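Side-chain contacts in diaphanous protein (PDB 4DVG), which probably binds a Rho-family GTPase through its N-terminal GBD-FH3 region, as diaphanous-related formins do when they control actin filament assembly: residues Leu160-Met165 / Asn207-Leu212; Leu223-Leu228 / His239-Leu244; Pro252-Arg257 / Glu299-Glu304; Asp259-Phe264 / Asn292-Ser297. All coordinates share one frame; numbering follows the deposited sequence.

Contact 1 (Leu160-Met165 / Asn207-Leu212); sequences LLLKGM and NAFSNL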
loop_
_atom_site.group_PDB
_atom_site.type_symbol
_atom_site.label_atom_id
_atom_site.label_comp_id
_atom_site.label_asym_id
_atom_site.label_seq_id
_atom_site.Cartn_x
_atom_site.Cartn_y
_atom_site.Cartn_z
ATOM N N LEU B 160 -17.905 -12.001 4.694
ATOM C CA LEU B 160 -17.718 -10.708 5.321
ATOM C C LEU B 160 -17.056 -9.725 4.349
ATOM O O LEU B 160 -17.451 -8.578 4.264
ATOM C CB LEU B 160 -16.892 -10.847 6.592
ATOM C CG LEU B 160 -16.647 -9.517 7.292
ATOM C CD1 LEU B 160 -17.939 -9.069 7.981
ATOM C CD2 LEU B 160 -15.516 -9.667 8.291
ATOM N N LEU B 161 -16.074 -10.184 3.586
ATOM C CA LEU B 161 -15.483 -9.313 2.579
ATOM C C LEU B 161 -16.520 -8.872 1.554
ATOM O O LEU B 161 -16.510 -7.726 1.121
ATOM C CB LEU B 161 -14.283 -9.967 1.878
ATOM C CG LEU B 161 -13.061 -10.238 2.758
ATOM C CD1 LEU B 161 -11.886 -10.788 1.953
ATOM C CD2 LEU B 161 -12.703 -8.969 3.497
ATOM N N LEU B 162 -17.396 -9.790 1.157
ATOM C CA LEU B 162 -18.415 -9.484 0.173
ATOM C C LEU B 162 -19.366 -8.427 0.708
ATOM O O LEU B 162 -19.806 -7.538 -0.033
ATOM C CB LEU B 162 -19.189 -10.740 -0.197
ATOM C CG LEU B 162 -18.480 -11.649 -1.187
ATOM C CD1 LEU B 162 -19.218 -12.968 -1.322
ATOM C CD2 LEU B 162 -18.351 -10.962 -2.523
ATOM N N LYS B 163 -19.679 -8.523 1.997
ATOM C CA LYS B 163 -20.607 -7.585 2.619
ATOM C C LYS B 163 -19.915 -6.233 2.738
ATOM O O LYS B 163 -20.467 -5.195 2.371
ATOM C CB LYS B 163 -21.065 -8.092 3.989
ATOM C CG LYS B 163 -21.704 -7.020 4.885
ATOM C CD LYS B 163 -22.974 -6.414 4.278
ATOM N NZ LYS B 163 -24.978 -4.997 4.721
ATOM N N GLY B 164 -18.691 -6.275 3.246
ATOM C CA GLY B 164 -17.856 -5.109 3.364
ATOM C C GLY B 164 -17.688 -4.383 2.054
ATOM O O GLY B 164 -17.628 -3.150 2.026
HETATM N N MSE B 165 -17.611 -5.144 0.969
HETATM C CA MSE B 165 -17.482 -4.567 -0.359
HETATM C C MSE B 165 -18.732 -3.829 -0.806
HETATM O O MSE B 165 -18.651 -2.954 -1.658
HETATM C CB MSE B 165 -17.113 -5.625 -1.390
HETATM C CG MSE B 165 -16.972 -5.069 -2.798
HETATM SE SE MSE B 165 -16.184 -6.296 -4.090
ATOM N N ASN B 207 -19.304 -20.500 -2.345
ATOM C CA ASN B 207 -20.251 -20.657 -1.247
ATOM C C ASN B 207 -20.624 -19.304 -0.669
ATOM O O ASN B 207 -21.768 -19.080 -0.276
ATOM C CB ASN B 207 -19.728 -21.576 -0.133
ATOM C CG ASN B 207 -19.680 -23.041 -0.534
ATOM O OD1 ASN B 207 -20.325 -23.477 -1.499
ATOM N ND2 ASN B 207 -18.904 -23.815 0.214
ATOM N N ALA B 208 -19.665 -18.388 -0.620
ATOM C CA ALA B 208 -19.976 -17.092 -0.047
ATOM C C ALA B 208 -21.023 -16.361 -0.889
ATOM O O ALA B 208 -21.842 -15.632 -0.358
ATOM C CB ALA B 208 -18.720 -16.246 0.122
ATOM N N PHE B 209 -20.975 -16.549 -2.201
ATOM C CA PHE B 209 -21.949 -15.946 -3.092
ATOM C C PHE B 209 -23.302 -16.628 -2.953
ATOM O O PHE B 209 -24.332 -15.990 -3.117
ATOM C CB PHE B 209 -21.488 -16.009 -4.541
ATOM C CG PHE B 209 -20.626 -14.875 -4.947
ATOM C CD1 PHE B 209 -21.146 -13.592 -5.041
ATOM C CD2 PHE B 209 -19.297 -15.079 -5.257
ATOM C CE1 PHE B 209 -20.346 -12.525 -5.425
ATOM C CE2 PHE B 209 -18.493 -14.020 -5.658
ATOM C CZ PHE B 209 -19.018 -12.737 -5.737
ATOM N N SER B 210 -23.296 -17.922 -2.647
ATOM C CA SER B 210 -24.535 -18.651 -2.419
ATOM C C SER B 210 -25.131 -18.259 -1.081
ATOM O O SER B 210 -26.357 -18.244 -0.897
ATOM C CB SER B 210 -24.297 -20.155 -2.467
ATOM O OG SER B 210 -24.009 -20.558 -3.792
ATOM N N ASN B 211 -24.259 -17.914 -0.149
ATOM C CA ASN B 211 -24.724 -17.528 1.168
ATOM C C ASN B 211 -25.351 -16.145 1.205
ATOM O O ASN B 211 -26.276 -15.908 1.976
ATOM C CB ASN B 211 -23.635 -17.743 2.222
ATOM C CG ASN B 211 -23.392 -19.230 2.485
ATOM O OD1 ASN B 211 -24.342 -20.037 2.515
ATOM N ND2 ASN B 211 -22.126 -19.604 2.648
ATOM N N LEU B 212 -24.889 -15.250 0.341
ATOM C CA LEU B 212 -25.516 -13.945 0.250
ATOM C C LEU B 212 -26.943 -14.113 -0.267
ATOM O O LEU B 212 -27.847 -13.382 0.115
ATOM C CB LEU B 212 -24.746 -13.027 -0.702
ATOM C CG LEU B 212 -23.375 -12.481 -0.327
ATOM C CD1 LEU B 212 -23.231 -11.094 -0.919
ATOM C CD2 LEU B 212 -23.162 -12.452 1.184
#

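Contact 2 (Leu223-Leu228 / His239-Leu244); sequences LSFFSL and HASLVL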
loop_
_atom_site.group_PDB
_atom_site.type_symbol
_atom_site.label_atom_id
_atom_site.label_comp_id
_atom_site.label_asym_id
_atom_site.label_seq_id
_atom_site.Cartn_x
_atom_site.Cartn_y
_atom_site.Cartn_z
ATOM N N LEU B 223 -25.731 -10.840 -7.625
ATOM C CA LEU B 223 -26.351 -9.587 -8.017
ATOM C C LEU B 223 -25.559 -8.352 -7.584
ATOM O O LEU B 223 -25.187 -7.527 -8.419
ATOM C CB LEU B 223 -27.780 -9.511 -7.515
ATOM C CG LEU B 223 -28.573 -8.287 -7.944
ATOM C CD1 LEU B 223 -28.639 -8.170 -9.473
ATOM C CD2 LEU B 223 -29.947 -8.370 -7.350
ATOM N N SER B 224 -25.279 -8.218 -6.294
ATOM C CA SER B 224 -24.620 -6.994 -5.849
ATOM C C SER B 224 -23.189 -6.806 -6.399
ATOM O O SER B 224 -22.824 -5.694 -6.794
ATOM C CB SER B 224 -24.702 -6.803 -4.329
ATOM O OG SER B 224 -24.297 -7.950 -3.641
ATOM N N PHE B 225 -22.394 -7.876 -6.437
ATOM C CA PHE B 225 -21.108 -7.827 -7.130
ATOM C C PHE B 225 -21.287 -7.355 -8.570
ATOM O O PHE B 225 -20.604 -6.432 -9.034
ATOM C CB PHE B 225 -20.426 -9.196 -7.111
ATOM C CG PHE B 225 -19.392 -9.380 -8.166
ATOM C CD1 PHE B 225 -18.469 -8.391 -8.442
ATOM C CD2 PHE B 225 -19.319 -10.567 -8.869
ATOM C CE1 PHE B 225 -17.498 -8.579 -9.415
ATOM C CE2 PHE B 225 -18.341 -10.769 -9.841
ATOM C CZ PHE B 225 -17.435 -9.756 -10.122
ATOM N N PHE B 226 -22.214 -7.985 -9.278
ATOM C CA PHE B 226 -22.382 -7.665 -10.677
ATOM C C PHE B 226 -22.819 -6.205 -10.865
ATOM O O PHE B 226 -22.417 -5.538 -11.818
ATOM C CB PHE B 226 -23.370 -8.629 -11.330
ATOM C CG PHE B 226 -23.795 -8.209 -12.692
ATOM C CD1 PHE B 226 -22.985 -8.453 -13.790
ATOM C CD2 PHE B 226 -24.994 -7.539 -12.876
ATOM C CE1 PHE B 226 -23.369 -8.052 -15.064
ATOM C CE2 PHE B 226 -25.386 -7.126 -14.147
ATOM C CZ PHE B 226 -24.568 -7.395 -15.244
ATOM N N SER B 227 -23.630 -5.704 -9.948
ATOM C CA SER B 227 -24.125 -4.346 -10.083
ATOM C C SER B 227 -23.039 -3.287 -9.757
ATOM O O SER B 227 -23.067 -2.183 -10.307
ATOM C CB SER B 227 -25.419 -4.154 -9.277
ATOM O OG SER B 227 -25.143 -4.229 -7.892
ATOM N N LEU B 228 -22.102 -3.632 -8.871
ATOM C CA LEU B 228 -20.890 -2.851 -8.660
ATOM C C LEU B 228 -20.063 -2.797 -9.938
ATOM O O LEU B 228 -19.671 -1.723 -10.394
ATOM C CB LEU B 228 -20.030 -3.469 -7.567
ATOM C CG LEU B 228 -20.494 -3.336 -6.119
ATOM C CD1 LEU B 228 -19.416 -3.898 -5.241
ATOM C CD2 LEU B 228 -20.737 -1.920 -5.750
ATOM N N HIS B 239 -11.722 -4.743 -15.153
ATOM C CA HIS B 239 -10.853 -5.869 -15.405
ATOM C C HIS B 239 -10.952 -6.906 -14.293
ATOM O O HIS B 239 -11.151 -8.087 -14.563
ATOM C CB HIS B 239 -9.395 -5.471 -15.597
ATOM C CG HIS B 239 -8.499 -6.652 -15.795
ATOM N ND1 HIS B 239 -7.569 -7.050 -14.860
ATOM C CD2 HIS B 239 -8.443 -7.566 -16.794
ATOM C CE1 HIS B 239 -6.948 -8.132 -15.293
ATOM N NE2 HIS B 239 -7.463 -8.468 -16.463
ATOM N N ALA B 240 -10.810 -6.473 -13.046
ATOM C CA ALA B 240 -10.686 -7.432 -11.955
ATOM C C ALA B 240 -11.979 -8.213 -11.795
ATOM O O ALA B 240 -11.960 -9.409 -11.480
ATOM C CB ALA B 240 -10.280 -6.748 -10.656
ATOM N N SER B 241 -13.093 -7.528 -12.043
ATOM C CA SER B 241 -14.413 -8.133 -12.025
ATOM C C SER B 241 -14.529 -9.198 -13.125
ATOM O O SER B 241 -15.022 -10.294 -12.899
ATOM C CB SER B 241 -15.472 -7.065 -12.218
ATOM O OG SER B 241 -15.547 -6.192 -11.107
ATOM N N LEU B 242 -14.054 -8.881 -14.320
ATOM C CA LEU B 242 -14.032 -9.872 -15.378
ATOM C C LEU B 242 -13.228 -11.110 -14.989
ATOM O O LEU B 242 -13.638 -12.234 -15.248
ATOM C CB LEU B 242 -13.513 -9.258 -16.674
ATOM C CG LEU B 242 -14.632 -8.400 -17.271
ATOM C CD1 LEU B 242 -14.154 -7.378 -18.286
ATOM C CD2 LEU B 242 -15.684 -9.332 -17.873
ATOM N N VAL B 243 -12.081 -10.899 -14.362
ATOM C CA VAL B 243 -11.233 -12.012 -13.988
ATOM C C VAL B 243 -11.954 -12.915 -13.005
ATOM O O VAL B 243 -11.910 -14.131 -13.124
ATOM C CB VAL B 243 -9.904 -11.533 -13.405
ATOM C CG1 VAL B 243 -9.121 -12.703 -12.905
ATOM C CG2 VAL B 243 -9.113 -10.754 -14.454
ATOM N N LEU B 244 -12.654 -12.317 -12.054
ATOM C CA LEU B 244 -13.418 -13.096 -11.078
ATOM C C LEU B 244 -14.535 -13.918 -11.743
ATOM O O LEU B 244 -14.768 -15.085 -11.406
ATOM C CB LEU B 244 -14.034 -12.174 -10.018
ATOM C CG LEU B 244 -14.840 -12.956 -8.997
ATOM C CD1 LEU B 244 -13.919 -14.001 -8.430
ATOM C CD2 LEU B 244 -15.434 -12.067 -7.911
#

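Contact 3 (Pro252-Arg257 / Glu299-Glu304); sequences PELEHR and EEDKKE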
loop_
_atom_site.group_PDB
_atom_site.type_symbol
_atom_site.label_atom_id
_atom_site.label_comp_id
_atom_site.label_asym_id
_atom_site.label_seq_id
_atom_site.Cartn_x
_atom_site.Cartn_y
_atom_site.Cartn_z
ATOM N N PRO B 252 -14.372 -27.434 -14.186
ATOM C CA PRO B 252 -13.935 -28.573 -15.002
ATOM C C PRO B 252 -15.108 -29.249 -15.724
ATOM O O PRO B 252 -14.950 -29.705 -16.862
ATOM C CB PRO B 252 -13.298 -29.520 -13.971
ATOM C CG PRO B 252 -13.179 -28.700 -12.672
ATOM C CD PRO B 252 -14.283 -27.705 -12.741
ATOM N N GLU B 253 -16.265 -29.297 -15.069
ATOM C CA GLU B 253 -17.446 -29.966 -15.615
ATOM C C GLU B 253 -18.320 -28.976 -16.362
ATOM O O GLU B 253 -18.610 -27.895 -15.852
ATOM C CB GLU B 253 -18.292 -30.598 -14.499
ATOM C CG GLU B 253 -17.515 -31.328 -13.419
ATOM O OE1 GLU B 253 -17.102 -29.171 -12.490
ATOM O OE2 GLU B 253 -16.166 -30.923 -11.515
ATOM N N LEU B 254 -18.750 -29.367 -17.560
ATOM C CA LEU B 254 -19.658 -28.580 -18.392
ATOM C C LEU B 254 -20.925 -28.239 -17.631
ATOM O O LEU B 254 -21.413 -27.119 -17.690
ATOM C CB LEU B 254 -20.039 -29.358 -19.652
ATOM C CG LEU B 254 -21.140 -28.676 -20.473
ATOM C CD1 LEU B 254 -20.583 -27.462 -21.221
ATOM C CD2 LEU B 254 -21.793 -29.642 -21.451
ATOM N N GLU B 255 -21.465 -29.222 -16.930
ATOM C CA GLU B 255 -22.651 -29.012 -16.116
ATOM C C GLU B 255 -22.474 -27.791 -15.219
ATOM O O GLU B 255 -23.378 -26.970 -15.093
ATOM C CB GLU B 255 -22.952 -30.258 -15.274
ATOM C CG GLU B 255 -23.464 -31.470 -16.067
ATOM C CD GLU B 255 -22.448 -32.056 -17.057
ATOM O OE1 GLU B 255 -21.215 -32.005 -16.791
ATOM O OE2 GLU B 255 -22.908 -32.578 -18.107
ATOM N N HIS B 256 -21.304 -27.671 -14.605
ATOM C CA HIS B 256 -21.049 -26.588 -13.652
ATOM C C HIS B 256 -20.786 -25.213 -14.309
ATOM O O HIS B 256 -21.201 -24.193 -13.779
ATOM C CB HIS B 256 -19.916 -26.968 -12.695
ATOM C CG HIS B 256 -20.315 -27.966 -11.649
ATOM N ND1 HIS B 256 -20.524 -29.297 -11.930
ATOM C CD2 HIS B 256 -20.539 -27.823 -10.321
ATOM C CE1 HIS B 256 -20.860 -29.933 -10.822
ATOM N NE2 HIS B 256 -20.878 -29.060 -9.831
ATOM N N ARG B 257 -20.104 -25.185 -15.450
ATOM C CA ARG B 257 -20.027 -23.955 -16.223
ATOM C C ARG B 257 -21.416 -23.542 -16.716
ATOM O O ARG B 257 -21.816 -22.405 -16.484
ATOM C CB ARG B 257 -19.040 -24.066 -17.414
ATOM C CG ARG B 257 -17.687 -24.585 -17.036
ATOM C CD ARG B 257 -16.669 -24.454 -18.149
ATOM N NE ARG B 257 -16.977 -25.261 -19.325
ATOM C CZ ARG B 257 -16.674 -26.547 -19.458
ATOM N NH1 ARG B 257 -16.065 -27.208 -18.474
ATOM N NH2 ARG B 257 -16.995 -27.179 -20.580
ATOM N N GLU B 299 -19.317 -20.376 -26.343
ATOM C CA GLU B 299 -19.635 -20.947 -27.640
ATOM C C GLU B 299 -19.197 -22.401 -27.716
ATOM O O GLU B 299 -19.894 -23.240 -28.283
ATOM C CB GLU B 299 -19.006 -20.117 -28.766
ATOM C CG GLU B 299 -19.429 -20.549 -30.164
ATOM O OE1 GLU B 299 -21.576 -19.534 -29.999
ATOM O OE2 GLU B 299 -21.484 -21.596 -30.785
ATOM N N GLU B 300 -18.042 -22.701 -27.137
ATOM C CA GLU B 300 -17.529 -24.063 -27.152
ATOM C C GLU B 300 -18.504 -24.933 -26.382
ATOM O O GLU B 300 -18.822 -26.045 -26.786
ATOM C CB GLU B 300 -16.121 -24.117 -26.548
ATOM C CG GLU B 300 -15.045 -23.491 -27.452
ATOM C CD GLU B 300 -13.804 -23.036 -26.687
ATOM O OE1 GLU B 300 -13.617 -23.487 -25.532
ATOM O OE2 GLU B 300 -13.023 -22.222 -27.239
ATOM N N ASP B 301 -19.007 -24.390 -25.286
ATOM C CA ASP B 301 -19.996 -25.075 -24.463
ATOM C C ASP B 301 -21.341 -25.330 -25.179
ATOM O O ASP B 301 -21.967 -26.363 -24.968
ATOM C CB ASP B 301 -20.190 -24.308 -23.152
ATOM C CG ASP B 301 -19.031 -24.515 -22.184
ATOM O OD1 ASP B 301 -17.963 -25.009 -22.620
ATOM O OD2 ASP B 301 -19.192 -24.202 -20.983
ATOM N N LYS B 302 -21.775 -24.394 -26.022
ATOM C CA LYS B 302 -22.952 -24.603 -26.857
ATOM C C LYS B 302 -22.719 -25.777 -27.815
ATOM O O LYS B 302 -23.540 -26.693 -27.875
ATOM C CB LYS B 302 -23.273 -23.354 -27.676
ATOM C CG LYS B 302 -23.853 -22.166 -26.928
ATOM C CE LYS B 302 -24.614 -19.792 -27.236
ATOM N NZ LYS B 302 -24.553 -18.596 -28.152
ATOM N N LYS B 303 -21.617 -25.737 -28.572
ATOM C CA LYS B 303 -21.264 -26.844 -29.455
ATOM C C LYS B 303 -21.266 -28.178 -28.709
ATOM O O LYS B 303 -21.715 -29.198 -29.244
ATOM C CB LYS B 303 -19.889 -26.644 -30.102
ATOM C CG LYS B 303 -19.799 -25.490 -31.097
ATOM C CD LYS B 303 -18.597 -25.663 -32.035
ATOM N NZ LYS B 303 -17.376 -23.491 -31.752
ATOM N N GLU B 304 -20.741 -28.172 -27.484
ATOM C CA GLU B 304 -20.564 -29.404 -26.733
ATOM C C GLU B 304 -21.927 -29.950 -26.342
ATOM O O GLU B 304 -22.206 -31.140 -26.509
ATOM C CB GLU B 304 -19.682 -29.170 -25.500
ATOM C CG GLU B 304 -19.688 -30.318 -24.475
ATOM C CD GLU B 304 -18.837 -31.503 -24.890
ATOM O OE1 GLU B 304 -17.789 -31.279 -25.524
ATOM O OE2 GLU B 304 -19.208 -32.660 -24.576
#

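Contact 4 (Asp259-Phe264 / Asn292-Ser297); sequences DVRNSF and NDFFDS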
loop_
_atom_site.group_PDB
_atom_site.type_symbol
_atom_site.label_atom_id
_atom_site.label_comp_id
_atom_site.label_asym_id
_atom_site.label_seq_id
_atom_site.Cartn_x
_atom_site.Cartn_y
_atom_site.Cartn_z
ATOM N N ASP B 259 -24.057 -23.929 -15.609
ATOM C CA ASP B 259 -24.840 -23.484 -14.446
ATOM C C ASP B 259 -24.474 -22.106 -13.872
ATOM O O ASP B 259 -25.351 -21.260 -13.654
ATOM C CB ASP B 259 -24.744 -24.537 -13.334
ATOM C CG ASP B 259 -25.662 -24.240 -12.160
ATOM O OD1 ASP B 259 -26.885 -24.515 -12.267
ATOM O OD2 ASP B 259 -25.156 -23.746 -11.125
ATOM N N VAL B 260 -23.186 -21.907 -13.595
ATOM C CA VAL B 260 -22.665 -20.639 -13.099
ATOM C C VAL B 260 -22.901 -19.508 -14.111
ATOM O O VAL B 260 -23.455 -18.443 -13.775
ATOM C CB VAL B 260 -21.155 -20.741 -12.788
ATOM C CG1 VAL B 260 -20.543 -19.369 -12.681
ATOM C CG2 VAL B 260 -20.920 -21.536 -11.510
ATOM N N ARG B 261 -22.486 -19.737 -15.350
ATOM C CA ARG B 261 -22.741 -18.762 -16.398
ATOM C C ARG B 261 -24.246 -18.458 -16.590
ATOM O O ARG B 261 -24.603 -17.313 -16.868
ATOM C CB ARG B 261 -22.088 -19.167 -17.721
ATOM C CG ARG B 261 -22.318 -18.138 -18.826
ATOM C CD ARG B 261 -21.665 -18.525 -20.123
ATOM N NE ARG B 261 -21.383 -19.950 -20.102
ATOM C CZ ARG B 261 -20.250 -20.492 -20.512
ATOM N NH1 ARG B 261 -19.262 -19.736 -20.989
ATOM N NH2 ARG B 261 -20.120 -21.794 -20.450
ATOM N N ASN B 262 -25.119 -19.460 -16.447
ATOM C CA ASN B 262 -26.560 -19.194 -16.531
ATOM C C ASN B 262 -26.994 -18.149 -15.481
ATOM O O ASN B 262 -27.705 -17.204 -15.820
ATOM C CB ASN B 262 -27.402 -20.465 -16.413
ATOM C CG ASN B 262 -27.450 -21.286 -17.714
ATOM O OD1 ASN B 262 -27.090 -20.819 -18.801
ATOM N ND2 ASN B 262 -27.926 -22.533 -17.591
ATOM N N SER B 263 -26.545 -18.319 -14.229
ATOM C CA SER B 263 -26.759 -17.331 -13.164
ATOM C C SER B 263 -26.338 -15.918 -13.595
ATOM O O SER B 263 -26.975 -14.935 -13.231
ATOM C CB SER B 263 -25.937 -17.654 -11.914
ATOM O OG SER B 263 -26.112 -18.962 -11.447
ATOM N N PHE B 264 -25.242 -15.812 -14.332
ATOM C CA PHE B 264 -24.770 -14.509 -14.766
ATOM C C PHE B 264 -25.603 -14.016 -15.933
ATOM O O PHE B 264 -25.931 -12.840 -16.016
ATOM C CB PHE B 264 -23.278 -14.546 -15.150
ATOM C CG PHE B 264 -22.349 -14.423 -13.980
ATOM C CD1 PHE B 264 -22.124 -13.191 -13.385
ATOM C CD2 PHE B 264 -21.696 -15.542 -13.468
ATOM C CE1 PHE B 264 -21.267 -13.077 -12.296
ATOM C CE2 PHE B 264 -20.843 -15.437 -12.368
ATOM C CZ PHE B 264 -20.625 -14.203 -11.788
ATOM N N ASN B 292 -13.485 -11.527 -24.667
ATOM C CA ASN B 292 -13.402 -12.574 -25.679
ATOM C C ASN B 292 -13.418 -13.974 -25.046
ATOM O O ASN B 292 -14.047 -14.892 -25.574
ATOM C CB ASN B 292 -12.190 -12.393 -26.601
ATOM C CG ASN B 292 -12.406 -11.309 -27.641
ATOM O OD1 ASN B 292 -13.527 -10.824 -27.808
ATOM N ND2 ASN B 292 -11.332 -10.922 -28.349
ATOM N N ASP B 293 -12.746 -14.130 -23.908
ATOM C CA ASP B 293 -12.589 -15.447 -23.312
ATOM C C ASP B 293 -13.955 -15.964 -22.941
ATOM O O ASP B 293 -14.272 -17.131 -23.193
ATOM C CB ASP B 293 -11.674 -15.422 -22.077
ATOM C CG ASP B 293 -10.198 -15.246 -22.438
ATOM O OD1 ASP B 293 -9.835 -15.325 -23.643
ATOM O OD2 ASP B 293 -9.394 -15.031 -21.505
ATOM N N PHE B 294 -14.756 -15.077 -22.356
ATOM C CA PHE B 294 -16.108 -15.392 -21.940
ATOM C C PHE B 294 -16.916 -15.946 -23.109
ATOM O O PHE B 294 -17.483 -17.027 -23.013
ATOM C CB PHE B 294 -16.803 -14.158 -21.346
ATOM C CG PHE B 294 -18.223 -14.413 -20.941
ATOM C CD1 PHE B 294 -18.529 -14.802 -19.651
ATOM C CD2 PHE B 294 -19.251 -14.300 -21.863
ATOM C CE1 PHE B 294 -19.845 -15.064 -19.282
ATOM C CE2 PHE B 294 -20.565 -14.560 -21.507
ATOM C CZ PHE B 294 -20.870 -14.941 -20.224
ATOM N N PHE B 295 -16.949 -15.214 -24.219
ATOM C CA PHE B 295 -17.723 -15.631 -25.388
ATOM C C PHE B 295 -17.178 -16.895 -26.028
ATOM O O PHE B 295 -17.936 -17.816 -26.325
ATOM C CB PHE B 295 -17.846 -14.490 -26.416
ATOM C CG PHE B 295 -18.779 -13.403 -25.977
ATOM C CD1 PHE B 295 -20.144 -13.633 -25.926
ATOM C CD2 PHE B 295 -18.292 -12.181 -25.559
ATOM C CE1 PHE B 295 -21.005 -12.666 -25.495
ATOM C CE2 PHE B 295 -19.148 -11.201 -25.132
ATOM C CZ PHE B 295 -20.510 -11.445 -25.096
ATOM N N ASP B 296 -15.862 -16.931 -26.229
ATOM C CA ASP B 296 -15.196 -18.112 -26.762
ATOM C C ASP B 296 -15.520 -19.370 -25.936
ATOM O O ASP B 296 -15.656 -20.457 -26.488
ATOM C CB ASP B 296 -13.672 -17.906 -26.862
ATOM C CG ASP B 296 -13.275 -16.845 -27.895
ATOM O OD1 ASP B 296 -14.066 -16.577 -28.826
ATOM O OD2 ASP B 296 -12.160 -16.283 -27.782
ATOM N N SER B 297 -15.647 -19.224 -24.625
ATOM C CA SER B 297 -15.912 -20.371 -23.748
ATOM C C SER B 297 -17.402 -20.725 -23.760
ATOM O O SER B 297 -17.770 -21.886 -23.632
ATOM C CB SER B 297 -15.399 -20.080 -22.326
ATOM O OG SER B 297 -15.856 -20.981 -21.333
#

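Contact 1 (Leu160-Met165 / Asn207-Leu212)
In the all-helical, armadillo-like N-terminal region of this formin, helix 160-165 packs on helix 203-213 through Leu-162, which meets Ala-208, Phe-209 and Leu-212. The axes of the two short segments pass 10.2 Å apart and cross at -59°. Leu-162 divides its branches between neighbours. Its CD1 lies 3.6 Å from Ala-208 CB. The same methyl sits over the centre of the Phe-209 ring, 4.2 Å from the centroid and only 6° off the ring normal, a CH-pi contact. The second methyl, CD2, is shifted to the rim of that ring and comes 3.7 Å from Phe-209 CZ. Phe-209 turns its ring under the leucine by placing CG beside its own backbone N (chi1 -86°). Leu-212 adds a looser contact, its CD1 4.1 Å from Leu-162 CB. No hydrogen bond crosses between the segments, and all four residues are buried. Phe-222 meets the Phe-209 ring edge-to-face. Leu-161 and selenomethionine Met-165 pack on helix 172-187, and Leu-160 on helix 108-120. Such apolar helix-on-helix packing is consistent with the armadillo-like helical fold known for the N-terminal region of diaphanous formins; here it joins the GTPase-binding family region to the FH3 region.

Contact 2 (Leu223-Leu228 / His239-Leu244)
The hydroxyl of Ser-241 is hydrogen-bonded to Phe-237 O, one turn back in helix 236-249, and it also borders the ring of Phe-225. Ser-241 OG lies at the ring edge, near its plane, 3.5 Å from Phe-225 CE1. Ser-241 CB is next to the same edge, 3.8 Å from Phe-225 CE1. The serine thus satisfies its polar group within its own helix while it packs against an aromatic rim. Leu-244, one turn further on, comes over a face of the ring. Its CD2 is 4.1 Å from the centroid of Phe-225, 27° off the normal, in a CH-pi contact displaced toward the CE2-CZ side. Leu-244 CD2 is 3.7 Å from Phe-225 CE2. With CG turned away from its backbone N (chi1 159°), Phe-225 reaches out of helix 223-228 to both partners. No hydrogen bond links the segments. All three residues are buried. Helix 172-187 adjoins the contact, with Leu-179 against Phe-225 and Ser-186 against Leu-244. On the far side of helix 236-249, Leu-242 packs on helices 269-277 and 290-309.

Contact 3 (Pro252-Arg257 / Glu299-Glu304)
The guanidinium of Arg-257 has the CA of Leu-254 over one face, offset toward the rim, and the carboxylate of Asp-301 at its edge. Pro-252 O also lies in its plane, at the edge. The guanidinium and carboxylate planes are turned 53° apart, yet the grip is side-on and uses two nitrogens. Arg-257 NE gives a hydrogen bond of 3.0 Å to Asp-301 OD2, on the syn lone pair, at an N-H...O angle of 150°. Arg-257 NH2 reaches Asp-301 OD1 at 3.1 Å and is a little straighter, 158°, but it arrives from above the carboxylate plane. The arginine chain bends at chi3 to bring this edge round. Its remaining nitrogen, NH1, is hydrogen-bonded to Gln-251 O. Asp-301 OD2 has a second salt bridge, to Arg-261, so two positive groups hold a buried carboxylate and probably favour its charged form. Leu-254 packs alongside the carboxylate: its CD1 is 3.5 Å from Asp-301 CG, and its CD2 is 3.7 Å from Glu-304 CG. Glu-304 itself pairs with Arg-308. The contact thus joins the start of helix 254-265 to the middle turns of helix 290-309, where Val-305 and Arg-308 also touch Leu-254.

Contact 4 (Asp259-Phe264 / Asn292-Ser297)
Arg-261 leaves helix 254-265 with its first two torsions extended (chi1 -179°, chi2 also anti), which carries CG and CD out to the Phe-294 ring. A sharp bend at chi3 (19°) then turns the guanidinium off toward Ser-297 and Asp-301. Phe-294 likewise holds CG opposite its backbone N and points its ring end at the arginine. Arg-261 CD is 3.7 Å from Phe-294 CZ, and Arg-261 CG is 3.8 Å from the same atom. The methylenes do the touching. The charged end makes at most a weak cation-pi attraction, with Arg-261 CZ 5.9 Å from the ring centroid and the two planes 74° apart. Beyond the bend, Arg-261 NH1 comes 3.6 Å from Ser-297 OG, a van der Waals contact and not a hydrogen bond. The firm polar anchor of the guanidinium is Asp-301, one turn further along, which pairs with NH2. Phe-294 is also packed by Ile-249 and Asn-246 of helix 236-249 and by Leu-269 and Leu-273 of helix 269-277. An aromatic ring buried among several helices, with an arginine stem across its end, belongs to the interior of the helical FH3 fold.

How the contacts relate
Contacts 1 and 2 come first along the chain, with centres about 13 Å apart. They touch through Phe-209 against Phe-225 and Met-165 against Leu-228, and helix 223-228 follows helix 203-213. Contacts 3 and 4 lie at the C-terminal end of the modelled chain. Both join helix 254-265 to helix 290-309, with centres about 9 Å apart, and contact 4 is nested inside the loop closed by contact 3. Asp-301 and Arg-261 link them. Contact 2 is about 13 Å from contact 4, centre to centre, without touching it; the centres of contacts 1 and 3 are about 26 Å apart. The series runs from the GTPase-binding region into the FH3 region, consistent with one continuous helical stack.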